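Local coordinates for tRNA (cytosine(72)-C(5))-methyltransferase (Pyrococcus horikoshii, PDB 5ZVE), which transfers a methyl group from S-adenosyl-L-methionine to the C5 position of cytosine 72 in several tRNAs, at residues 95-100 with 105-110; 259-264 with 308-313; 14-19 with 354-359. All coordinates share one frame; numbering follows the deposited sequence.

Contact 1: 95-100 with 105-110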
ATOM      1  N   LYS A  95       0.523  -5.205 -18.322  1.00 28.17           N
ATOM      2  CA  LYS A  95       0.530  -5.594 -16.917  1.00 33.38           C
ATOM      3  C   LYS A  95      -0.095  -4.539 -16.000  1.00 29.72           C
ATOM      4  O   LYS A  95      -0.852  -4.862 -15.084  1.00 30.01           O
ATOM      5  CB  LYS A  95       1.971  -5.886 -16.482  1.00 32.04           C
ATOM      6  CG  LYS A  95       2.150  -6.165 -15.008  1.00 43.77           C
ATOM      7  CD  LYS A  95       3.543  -6.716 -14.720  1.00 45.34           C
ATOM      8  CE  LYS A  95       4.499  -5.618 -14.290  1.00 48.16           C
ATOM      9  NZ  LYS A  95       4.007  -4.917 -13.067  1.00 56.11           N
ATOM     10  N   TYR A  96       0.216  -3.275 -16.260  1.00 28.35           N
ATOM     11  CA  TYR A  96      -0.231  -2.195 -15.393  1.00 29.45           C
ATOM     12  C   TYR A  96      -1.697  -1.838 -15.635  1.00 29.12           C
ATOM     13  O   TYR A  96      -2.450  -1.607 -14.689  1.00 27.49           O
ATOM     14  CB  TYR A  96       0.655  -0.966 -15.588  1.00 28.58           C
ATOM     15  CG  TYR A  96       2.116  -1.247 -15.320  1.00 40.87           C
ATOM     16  CD1 TYR A  96       2.621  -1.216 -14.026  1.00 46.94           C
ATOM     17  CD2 TYR A  96       2.990  -1.549 -16.357  1.00 43.35           C
ATOM     18  CE1 TYR A  96       3.955  -1.477 -13.773  1.00 49.58           C
ATOM     19  CE2 TYR A  96       4.327  -1.810 -16.111  1.00 48.40           C
ATOM     20  CZ  TYR A  96       4.801  -1.773 -14.818  1.00 46.64           C
ATOM     21  OH  TYR A  96       6.129  -2.031 -14.568  1.00 63.53           O
ATOM     22  N   ALA A  97      -2.096  -1.794 -16.901  1.00 23.26           N
ATOM     23  CA  ALA A  97      -3.480  -1.487 -17.252  1.00 31.48           C
ATOM     24  C   ALA A  97      -4.429  -2.564 -16.739  1.00 26.15           C
ATOM     25  O   ALA A  97      -5.526  -2.265 -16.268  1.00 27.70           O
ATOM     26  CB  ALA A  97      -3.622  -1.337 -18.760  1.00 26.99           C
ATOM     27  N   ALA A  98      -3.998  -3.816 -16.847  1.00 25.47           N
ATOM     28  CA  ALA A  98      -4.809  -4.955 -16.436  1.00 24.16           C
ATOM     29  C   ALA A  98      -5.156  -4.938 -14.949  1.00 22.04           C
ATOM     30  O   ALA A  98      -6.269  -5.297 -14.566  1.00 21.96           O
ATOM     31  CB  ALA A  98      -4.100  -6.240 -16.788  1.00 20.86           C
ATOM     32  N   GLU A  99      -4.204  -4.526 -14.115  1.00 23.51           N
ATOM     33  CA  GLU A  99      -4.413  -4.502 -12.669  1.00 21.64           C
ATOM     34  C   GLU A  99      -5.434  -3.432 -12.268  1.00 22.29           C
ATOM     35  O   GLU A  99      -6.189  -3.610 -11.313  1.00 22.23           O
ATOM     36  CB  GLU A  99      -3.084  -4.273 -11.935  1.00 23.47           C
ATOM     37  CG  GLU A  99      -3.218  -4.187 -10.417  1.00 31.17           C
ATOM     38  CD  GLU A  99      -1.897  -3.911  -9.714  1.00 36.57           C
ATOM     39  OE1 GLU A  99      -0.871  -4.494 -10.123  1.00 41.11           O
ATOM     40  OE2 GLU A  99      -1.887  -3.131  -8.736  1.00 40.13           O
ATOM     41  N   SER A 100      -5.455  -2.320 -12.995  1.00 20.27           N
ATOM     42  CA  SER A 100      -6.400  -1.252 -12.699  1.00 24.40           C
ATOM     43  C   SER A 100      -7.810  -1.611 -13.194  1.00 21.24           C
ATOM     44  O   SER A 100      -8.791  -1.385 -12.487  1.00 20.56           O
ATOM     45  CB  SER A 100      -5.919   0.067 -13.312  1.00 18.91           C
ATOM     46  OG  SER A 100      -5.794  -0.047 -14.714  1.00 28.27           O
ATOM     47  N   ALA A 105     -11.133   0.241 -13.216  1.00 20.60           N
ATOM     48  CA  ALA A 105     -10.710   1.299 -14.132  1.00 20.92           C
ATOM     49  C   ALA A 105     -11.171   1.010 -15.551  1.00 26.43           C
ATOM     50  O   ALA A 105     -11.354  -0.146 -15.929  1.00 24.00           O
ATOM     51  CB  ALA A 105      -9.198   1.467 -14.106  1.00 18.38           C
ATOM     52  N   MET A 106     -11.366   2.070 -16.329  1.00 24.92           N
ATOM     53  CA  MET A 106     -11.526   1.940 -17.769  1.00 23.09           C
ATOM     54  C   MET A 106     -10.201   1.531 -18.391  1.00 21.76           C
ATOM     55  O   MET A 106      -9.156   1.693 -17.774  1.00 22.87           O
ATOM     56  CB  MET A 106     -12.004   3.258 -18.379  1.00 25.72           C
ATOM     57  CG  MET A 106     -13.231   3.859 -17.717  1.00 25.60           C
ATOM     58  SD  MET A 106     -14.692   2.846 -17.993  1.00 25.73           S
ATOM     59  CE  MET A 106     -14.809   1.970 -16.435  1.00 23.62           C
ATOM     60  N   LEU A 107     -10.241   1.030 -19.621  1.00 22.71           N
ATOM     61  CA  LEU A 107      -9.012   0.725 -20.330  1.00 23.69           C
ATOM     62  C   LEU A 107      -8.732   1.802 -21.367  1.00 29.12           C
ATOM     63  O   LEU A 107      -9.548   2.051 -22.257  1.00 28.35           O
ATOM     64  CB  LEU A 107      -9.085  -0.648 -20.995  1.00 22.49           C
ATOM     65  CG  LEU A 107      -7.830  -1.046 -21.779  1.00 21.87           C
ATOM     66  CD1 LEU A 107      -6.606  -1.066 -20.877  1.00 24.88           C
ATOM     67  CD2 LEU A 107      -8.015  -2.395 -22.459  1.00 21.73           C
ATOM     68  N   TYR A 108      -7.582   2.454 -21.237  1.00 25.08           N
ATOM     69  CA  TYR A 108      -7.193   3.492 -22.180  1.00 28.46           C
ATOM     70  C   TYR A 108      -6.189   2.947 -23.190  1.00 30.41           C
ATOM     71  O   TYR A 108      -5.548   1.924 -22.948  1.00 29.61           O
ATOM     72  CB  TYR A 108      -6.629   4.698 -21.427  1.00 28.09           C
ATOM     73  CG  TYR A 108      -7.634   5.272 -20.456  1.00 34.31           C
ATOM     74  CD1 TYR A 108      -8.635   6.131 -20.892  1.00 31.19           C
ATOM     75  CD2 TYR A 108      -7.602   4.933 -19.108  1.00 31.79           C
ATOM     76  CE1 TYR A 108      -9.570   6.648 -20.011  1.00 32.31           C
ATOM     77  CE2 TYR A 108      -8.532   5.447 -18.219  1.00 30.17           C
ATOM     78  CZ  TYR A 108      -9.515   6.305 -18.679  1.00 33.79           C
ATOM     79  OH  TYR A 108     -10.448   6.821 -17.806  1.00 36.18           O
ATOM     80  N   ALA A 109      -6.061   3.641 -24.317  1.00 28.76           N
ATOM     81  CA  ALA A 109      -5.290   3.149 -25.459  1.00 30.33           C
ATOM     82  C   ALA A 109      -3.831   2.795 -25.132  1.00 30.49           C
ATOM     83  O   ALA A 109      -3.372   1.722 -25.520  1.00 32.60           O
ATOM     84  CB  ALA A 109      -5.345   4.156 -26.604  1.00 32.79           C
ATOM     85  N   PRO A 110      -3.096   3.677 -24.425  1.00 29.54           N
ATOM     86  CA  PRO A 110      -1.734   3.257 -24.067  1.00 35.02           C
ATOM     87  C   PRO A 110      -1.688   2.000 -23.194  1.00 35.44           C
ATOM     88  O   PRO A 110      -0.633   1.378 -23.078  1.00 40.64           O
ATOM     89  CB  PRO A 110      -1.176   4.465 -23.297  1.00 33.62           C
ATOM     90  CG  PRO A 110      -2.346   5.293 -22.936  1.00 32.78           C
ATOM     91  CD  PRO A 110      -3.354   5.070 -24.018  1.00 33.92           C
TER
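The PUA domain places a short helix beside an edge strand of its sheet, and here S100 and A97 of helix 95-101 meet A105 and L107, which lie just across the turn that follows. The backbone joins the two first: A105 N donates to S100 O at 2.9 Å, nearly straight, with an N-H...O angle of 162°. The donor stands above the carbonyl plane, 42° out of it, and the bond spans the short turn after the helix. The methyl of A105 then folds in beside the same group, its CB 3.3 Å from S100 O, while CB of S100 and CB of A105 meet at 3.7 Å.

The hydroxyl of S100 looks the other way along the helix. With chi1 near +60°, OG sits between the backbone N and the carbonyl carbon of its own residue, and from there it donates to A97 O at 2.7 Å. That carbonyl also receives a weak bond from S100 N, so two donors of one residue grip it. Replacing S100 with an alanine would remove the hydroxyl's bond to A97 O and would probably hold the final helical turn less firmly.

One turn back along the helix, the CB of A97 faces CD1 of L107 at 3.7 Å, a small apolar contact. L107 stands CG opposite its backbone N (chi1 179°), which carries CD1 to the helix although its CA-CB bond does not itself point there. Its side chain also packs on V91 and A93 of strand 90-93, as well as on V156. Its backbone pairs with A155 and V156 of strand 154-161. Helix, short connection and edge strand packed against the mixed sheet belong to the compact fold of a PUA domain, an RNA-binding module.

Contact 2: 259-264 with 308-313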
ATOM      1  N   LYS A 259      22.837   6.137   5.431  1.00 38.91           N
ATOM      2  CA  LYS A 259      23.863   7.038   5.937  1.00 40.08           C
ATOM      3  C   LYS A 259      23.293   8.083   6.894  1.00 39.30           C
ATOM      4  O   LYS A 259      23.955   9.073   7.183  1.00 38.83           O
ATOM      5  CB  LYS A 259      24.579   7.732   4.777  1.00 43.70           C
ATOM      6  CG  LYS A 259      25.176   6.777   3.750  1.00 42.61           C
ATOM      7  CD  LYS A 259      25.970   7.531   2.701  1.00 42.12           C
ATOM      8  CE  LYS A 259      27.412   7.726   3.138  1.00 53.89           C
ATOM      9  NZ  LYS A 259      28.182   6.455   3.045  1.00 61.77           N
ATOM     10  N   LEU A 260      22.073   7.860   7.382  1.00 35.92           N
ATOM     11  CA  LEU A 260      21.401   8.814   8.277  1.00 36.37           C
ATOM     12  C   LEU A 260      22.251   9.416   9.409  1.00 41.46           C
ATOM     13  O   LEU A 260      22.174  10.625   9.646  1.00 41.04           O
ATOM     14  CB  LEU A 260      20.160   8.174   8.911  1.00 38.81           C
ATOM     15  CG  LEU A 260      19.467   9.112   9.914  1.00 39.01           C
ATOM     16  CD1 LEU A 260      18.937  10.368   9.243  1.00 34.15           C
ATOM     17  CD2 LEU A 260      18.386   8.429  10.701  1.00 36.10           C
ATOM     18  N   PRO A 261      23.056   8.597  10.120  1.00 37.89           N
ATOM     19  CA  PRO A 261      23.864   9.202  11.187  1.00 36.53           C
ATOM     20  C   PRO A 261      24.825  10.300  10.725  1.00 37.71           C
ATOM     21  O   PRO A 261      25.404  10.969  11.576  1.00 44.58           O
ATOM     22  CB  PRO A 261      24.641   8.008  11.748  1.00 40.01           C
ATOM     23  CG  PRO A 261      23.759   6.848  11.496  1.00 34.77           C
ATOM     24  CD  PRO A 261      23.147   7.124  10.152  1.00 37.48           C
ATOM     25  N   ASP A 262      24.980  10.488   9.418  1.00 37.90           N
ATOM     26  CA  ASP A 262      25.821  11.555   8.883  1.00 41.15           C
ATOM     27  C   ASP A 262      25.267  12.933   9.231  1.00 45.07           C
ATOM     28  O   ASP A 262      26.014  13.909   9.293  1.00 50.72           O
ATOM     29  CB  ASP A 262      25.972  11.426   7.365  1.00 40.46           C
ATOM     30  CG  ASP A 262      26.858  10.262   6.964  1.00 50.71           C
ATOM     31  OD1 ASP A 262      27.256   9.480   7.856  1.00 51.30           O
ATOM     32  OD2 ASP A 262      27.160  10.129   5.759  1.00 53.40           O
ATOM     33  N   LEU A 263      23.959  13.014   9.448  1.00 43.60           N
ATOM     34  CA  LEU A 263      23.368  14.215  10.035  1.00 47.23           C
ATOM     35  C   LEU A 263      23.807  14.287  11.495  1.00 48.29           C
ATOM     36  O   LEU A 263      24.428  13.356  11.998  1.00 52.10           O
ATOM     37  CB  LEU A 263      21.836  14.199   9.918  1.00 46.46           C
ATOM     38  CG  LEU A 263      21.177  14.501   8.563  1.00 48.35           C
ATOM     39  CD1 LEU A 263      21.573  13.501   7.488  1.00 46.29           C
ATOM     40  CD2 LEU A 263      19.660  14.550   8.691  1.00 45.77           C
ATOM     41  N   GLY A 264      23.490  15.368  12.194  1.00 47.03           N
ATOM     42  CA  GLY A 264      23.934  15.463  13.573  1.00 47.87           C
ATOM     43  C   GLY A 264      22.803  15.187  14.535  1.00 47.56           C
ATOM     44  O   GLY A 264      22.904  15.442  15.737  1.00 48.12           O
ATOM     45  N   ALA A 308      19.068   3.707  11.976  1.00 31.79           N
ATOM     46  CA  ALA A 308      18.010   4.287  12.797  1.00 28.80           C
ATOM     47  C   ALA A 308      18.342   4.187  14.277  1.00 28.86           C
ATOM     48  O   ALA A 308      18.188   5.153  15.025  1.00 28.82           O
ATOM     49  CB  ALA A 308      16.686   3.600  12.516  1.00 27.67           C
ATOM     50  N   ILE A 309      18.787   3.006  14.691  1.00 26.76           N
ATOM     51  CA  ILE A 309      19.160   2.755  16.078  1.00 29.35           C
ATOM     52  C   ILE A 309      20.246   3.722  16.546  1.00 30.44           C
ATOM     53  O   ILE A 309      20.160   4.282  17.640  1.00 35.34           O
ATOM     54  CB  ILE A 309      19.649   1.304  16.263  1.00 31.46           C
ATOM     55  CG1 ILE A 309      18.497   0.321  16.032  1.00 29.41           C
ATOM     56  CG2 ILE A 309      20.247   1.103  17.648  1.00 29.86           C
ATOM     57  CD1 ILE A 309      18.924  -1.135  16.076  1.00 27.24           C
ATOM     58  N   LYS A 310      21.257   3.927  15.710  1.00 33.04           N
ATOM     59  CA  LYS A 310      22.361   4.819  16.055  1.00 34.23           C
ATOM     60  C   LYS A 310      21.933   6.283  16.066  1.00 36.36           C
ATOM     61  O   LYS A 310      22.581   7.117  16.694  1.00 40.86           O
ATOM     62  CB  LYS A 310      23.526   4.634  15.082  1.00 32.67           C
ATOM     63  CG  LYS A 310      24.270   3.318  15.231  1.00 34.51           C
ATOM     64  CD  LYS A 310      25.581   3.320  14.448  1.00 30.19           C
ATOM     65  CE  LYS A 310      25.350   3.581  12.967  1.00 34.44           C
ATOM     66  NZ  LYS A 310      26.626   3.557  12.185  1.00 35.26           N
ATOM     67  N   SER A 311      20.840   6.593  15.376  1.00 34.95           N
ATOM     68  CA  SER A 311      20.352   7.966  15.311  1.00 33.24           C
ATOM     69  C   SER A 311      19.235   8.231  16.311  1.00 32.29           C
ATOM     70  O   SER A 311      18.681   9.328  16.353  1.00 39.64           O
ATOM     71  CB  SER A 311      19.856   8.291  13.902  1.00 33.63           C
ATOM     72  OG  SER A 311      20.882   8.127  12.937  1.00 35.10           O
ATOM     73  N   LEU A 312      18.902   7.227  17.115  1.00 31.01           N
ATOM     74  CA  LEU A 312      17.866   7.388  18.127  1.00 35.21           C
ATOM     75  C   LEU A 312      18.479   7.788  19.454  1.00 36.68           C
ATOM     76  O   LEU A 312      19.494   7.227  19.870  1.00 35.69           O
ATOM     77  CB  LEU A 312      17.063   6.096  18.308  1.00 33.94           C
ATOM     78  CG  LEU A 312      15.717   5.940  17.602  1.00 35.91           C
ATOM     79  CD1 LEU A 312      15.091   4.606  17.982  1.00 36.68           C
ATOM     80  CD2 LEU A 312      14.774   7.088  17.937  1.00 32.08           C
ATOM     81  N   ARG A 313      17.869   8.763  20.118  1.00 34.06           N
ATOM     82  CA  ARG A 313      18.232   9.037  21.498  1.00 35.23           C
ATOM     83  C   ARG A 313      17.882   7.817  22.327  1.00 38.01           C
ATOM     84  O   ARG A 313      16.973   7.063  21.972  1.00 34.80           O
ATOM     85  CB  ARG A 313      17.505  10.264  22.046  1.00 42.70           C
ATOM     86  CG  ARG A 313      17.714  11.535  21.259  1.00 47.00           C
ATOM     87  CD  ARG A 313      16.892  12.670  21.846  1.00 54.12           C
ATOM     88  NE  ARG A 313      17.304  12.975  23.214  1.00 57.61           N
ATOM     89  CZ  ARG A 313      16.802  13.967  23.943  1.00 67.06           C
ATOM     90  NH1 ARG A 313      15.858  14.751  23.439  1.00 69.75           N
ATOM     91  NH2 ARG A 313      17.239  14.171  25.179  1.00 72.11           N
TER
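L260 and S311 make the tight part of this contact. The leucine extends its CG opposite the backbone N (chi1 177°), which lays the branch against the serine: CD2 comes to 3.4 Å from S311 OG, and CD2 is also 3.5 Å from S311 CB. Both residues are buried, and M204 also packs against the leucine. The hydroxyl touches carbon across the contact, and its polar demand is met by its own helix, through the bond from OG to A307 O.

This is packing within the class I, Rossmann-like methyltransferase fold, where the turn between strands 250-254 and 267-273 leans on the C-terminal end of helix 291-310. The side chain of L260 lies about 9 Å from the bound S-adenosyl-L-homocysteine and about 8 Å from the side chain of D256, which binds S-adenosyl-L-methionine.

Toward solvent the fit slackens. P261 sets the CG of its ring 3.5 Å from S311 OG, but the same CG meets the chain of K310 at longer range, with CE at 3.9 Å. The two side chains cross at about a right angle, and the exposed K310 bends at chi3 as it passes.

Contact 3: 14-19 with 354-359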
ATOM      1  N   LYS A  14       3.716 -22.248   2.950  1.00 34.35           N
ATOM      2  CA  LYS A  14       3.214 -23.450   3.612  1.00 36.14           C
ATOM      3  C   LYS A  14       4.040 -23.771   4.848  1.00 38.05           C
ATOM      4  O   LYS A  14       3.496 -24.112   5.894  1.00 35.25           O
ATOM      5  CB  LYS A  14       3.207 -24.648   2.656  1.00 35.98           C
ATOM      6  CG  LYS A  14       2.169 -24.554   1.546  1.00 48.57           C
ATOM      7  CD  LYS A  14       2.356 -25.643   0.491  1.00 48.26           C
ATOM      8  CE  LYS A  14       1.323 -25.508  -0.623  1.00 55.86           C
ATOM      9  NZ  LYS A  14       1.573 -26.443  -1.761  1.00 65.07           N
ATOM     10  N   ASN A  15       5.358 -23.651   4.724  1.00 42.14           N
ATOM     11  CA  ASN A  15       6.250 -23.907   5.847  1.00 38.11           C
ATOM     12  C   ASN A  15       6.059 -22.896   6.968  1.00 37.51           C
ATOM     13  O   ASN A  15       6.134 -23.237   8.147  1.00 40.49           O
ATOM     14  CB  ASN A  15       7.707 -23.888   5.390  1.00 40.34           C
ATOM     15  CG  ASN A  15       8.106 -25.152   4.667  1.00 51.61           C
ATOM     16  OD1 ASN A  15       7.533 -26.218   4.900  1.00 59.77           O
ATOM     17  ND2 ASN A  15       9.095 -25.045   3.786  1.00 51.13           N
ATOM     18  N   LEU A  16       5.795 -21.651   6.594  1.00 34.85           N
ATOM     19  CA  LEU A  16       5.774 -20.562   7.558  1.00 36.07           C
ATOM     20  C   LEU A  16       4.403 -20.383   8.205  1.00 37.56           C
ATOM     21  O   LEU A  16       4.302 -19.982   9.367  1.00 33.49           O
ATOM     22  CB  LEU A  16       6.209 -19.262   6.884  1.00 31.87           C
ATOM     23  CG  LEU A  16       6.202 -18.028   7.781  1.00 30.86           C
ATOM     24  CD1 LEU A  16       7.145 -18.231   8.957  1.00 30.54           C
ATOM     25  CD2 LEU A  16       6.564 -16.788   6.983  1.00 31.88           C
ATOM     26  N   PHE A  17       3.346 -20.684   7.456  1.00 32.68           N
ATOM     27  CA  PHE A  17       1.994 -20.465   7.957  1.00 34.80           C
ATOM     28  C   PHE A  17       1.206 -21.757   8.134  1.00 36.71           C
ATOM     29  O   PHE A  17       0.198 -21.780   8.838  1.00 37.77           O
ATOM     30  CB  PHE A  17       1.217 -19.542   7.010  1.00 32.56           C
ATOM     31  CG  PHE A  17       1.870 -18.211   6.773  1.00 28.62           C
ATOM     32  CD1 PHE A  17       2.050 -17.315   7.811  1.00 26.24           C
ATOM     33  CD2 PHE A  17       2.284 -17.847   5.500  1.00 29.75           C
ATOM     34  CE1 PHE A  17       2.643 -16.087   7.591  1.00 27.11           C
ATOM     35  CE2 PHE A  17       2.876 -16.619   5.272  1.00 24.35           C
ATOM     36  CZ  PHE A  17       3.055 -15.738   6.319  1.00 27.15           C
ATOM     37  N   GLY A  18       1.658 -22.831   7.500  1.00 38.74           N
ATOM     38  CA  GLY A  18       0.862 -24.043   7.447  1.00 38.59           C
ATOM     39  C   GLY A  18       0.080 -24.057   6.149  1.00 39.62           C
ATOM     40  O   GLY A  18      -0.292 -22.997   5.652  1.00 40.66           O
ATOM     41  N   LYS A  19      -0.162 -25.244   5.598  1.00 37.96           N
ATOM     42  CA  LYS A  19      -0.817 -25.385   4.299  1.00 36.89           C
ATOM     43  C   LYS A  19      -2.149 -24.648   4.173  1.00 41.88           C
ATOM     44  O   LYS A  19      -2.383 -23.930   3.199  1.00 42.06           O
ATOM     45  CB  LYS A  19      -1.065 -26.861   3.997  1.00 40.22           C
ATOM     46  CG  LYS A  19      -1.345 -27.157   2.534  1.00 42.75           C
ATOM     47  CD  LYS A  19      -1.699 -28.618   2.340  1.00 42.57           C
ATOM     48  CE  LYS A  19      -1.973 -28.939   0.884  1.00 40.99           C
ATOM     49  NZ  LYS A  19      -2.377 -30.359   0.725  1.00 50.59           N
ATOM     50  N   PRO A 354      -1.028 -11.457  16.346  1.00 27.82           N
ATOM     51  CA  PRO A 354       0.334 -11.550  16.881  1.00 26.56           C
ATOM     52  C   PRO A 354       1.336 -11.929  15.797  1.00 27.23           C
ATOM     53  O   PRO A 354       0.946 -12.477  14.766  1.00 30.85           O
ATOM     54  CB  PRO A 354       0.234 -12.657  17.942  1.00 31.12           C
ATOM     55  CG  PRO A 354      -1.088 -13.333  17.708  1.00 35.73           C
ATOM     56  CD  PRO A 354      -1.978 -12.318  17.072  1.00 26.33           C
ATOM     57  N   GLY A 355       2.612 -11.639  16.028  1.00 27.61           N
ATOM     58  CA  GLY A 355       3.656 -12.013  15.094  1.00 28.26           C
ATOM     59  C   GLY A 355       3.969 -13.491  15.200  1.00 30.57           C
ATOM     60  O   GLY A 355       3.386 -14.196  16.023  1.00 33.04           O
ATOM     61  N   ILE A 356       4.890 -13.966  14.368  1.00 28.09           N
ATOM     62  CA  ILE A 356       5.288 -15.366  14.400  1.00 29.75           C
ATOM     63  C   ILE A 356       6.236 -15.642  15.566  1.00 30.96           C
ATOM     64  O   ILE A 356       7.393 -15.222  15.543  1.00 26.95           O
ATOM     65  CB  ILE A 356       5.975 -15.790  13.088  1.00 27.78           C
ATOM     66  CG1 ILE A 356       5.214 -15.246  11.873  1.00 29.83           C
ATOM     67  CG2 ILE A 356       6.116 -17.299  13.034  1.00 30.54           C
ATOM     68  CD1 ILE A 356       3.897 -15.929  11.614  1.00 31.18           C
ATOM     69  N   GLY A 357       5.742 -16.359  16.575  1.00 34.76           N
ATOM     70  CA  GLY A 357       6.534 -16.705  17.744  1.00 26.79           C
ATOM     71  C   GLY A 357       7.072 -15.472  18.437  1.00 31.82           C
ATOM     72  O   GLY A 357       8.219 -15.443  18.895  1.00 36.79           O
ATOM     73  N   MET A 358       6.231 -14.451  18.534  1.00 35.79           N
ATOM     74  CA  MET A 358       6.690 -13.149  18.983  1.00 36.25           C
ATOM     75  C   MET A 358       5.516 -12.253  19.377  1.00 32.82           C
ATOM     76  O   MET A 358       4.570 -12.103  18.609  1.00 35.63           O
ATOM     77  CB  MET A 358       7.503 -12.500  17.881  1.00 30.25           C
ATOM     78  CG  MET A 358       8.122 -11.224  18.289  1.00 32.14           C
ATOM     79  SD  MET A 358       9.295 -10.710  17.047  1.00 40.16           S
ATOM     80  CE  MET A 358       9.529  -9.083  17.670  1.00 41.86           C
ATOM     81  N   ASN A 359       5.602 -11.632  20.552  1.00 35.75           N
ATOM     82  CA  ASN A 359       4.400 -11.212  21.276  1.00 37.83           C
ATOM     83  C   ASN A 359       3.842  -9.806  21.035  1.00 33.04           C
ATOM     84  O   ASN A 359       2.625  -9.642  20.935  1.00 48.99           O
ATOM     85  CB  ASN A 359       4.646 -11.372  22.777  1.00 43.70           C
ATOM     86  CG  ASN A 359       4.094 -12.676  23.317  1.00 48.90           C
ATOM     87  OD1 ASN A 359       3.037 -13.141  22.886  1.00 52.28           O
ATOM     88  ND2 ASN A 359       4.808 -13.274  24.265  1.00 49.30           N
TER
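The ring of F17 carries L16 on one face, and I356 reaches it obliquely from across the contact. CG of the leucine lies over the centre of the ring, 4.0 Å above its plane, so two neighbours at the end of helix 7-17 form a single apolar patch. CD1 of I356 approaches at 4.2 Å from F17 CE1.

The other branch of the isoleucine is used as well: its CG2 meets L16 CD1 at 4.3 Å. L16 brings that methyl outward by standing CG opposite its backbone N (chi1 179°), so each branch of I356 has its own partner on the helix. No polar bond crosses the gap. Y327, touching both L16 and I356, and R363 of strand 361-364, lying against both F17 and I356, also border the patch.

The backbones around it are sharply turned. I356 sits in a type II beta turn from G355 to M358, and its N donates to E331 OE2. G18 closes the helix at positive phi, its N bonding to K14 O at 2.8 Å; a side chain here would be jammed against the carbonyl O of F17. In this RsmB/NOP-family enzyme the contact is a light apolar one between the N-terminal ferredoxin-like region and the turn of the hairpin formed by strands 353-355 and 361-364 in the methyltransferase domain.

Contacts 1 and 2 are partly buried and contact 3 lies at the surface, so none is fully core. Contact 1 holds neighbouring elements of the PUA domain together, and it alone has a hydrogen bond between its segments. Contact 2 joins a turn to a helix end within the methyltransferase domain, with buried side chains on one flank and an exposed lysine on the other. Contact 3 links two domains through apolar side chains alone. None touches another: contacts 2 and 3 come closest, about 12 Å between nearest atoms, whereas contacts 1 and 2 lie 42 Å apart between centres. Along the chain, contact 3 encloses both.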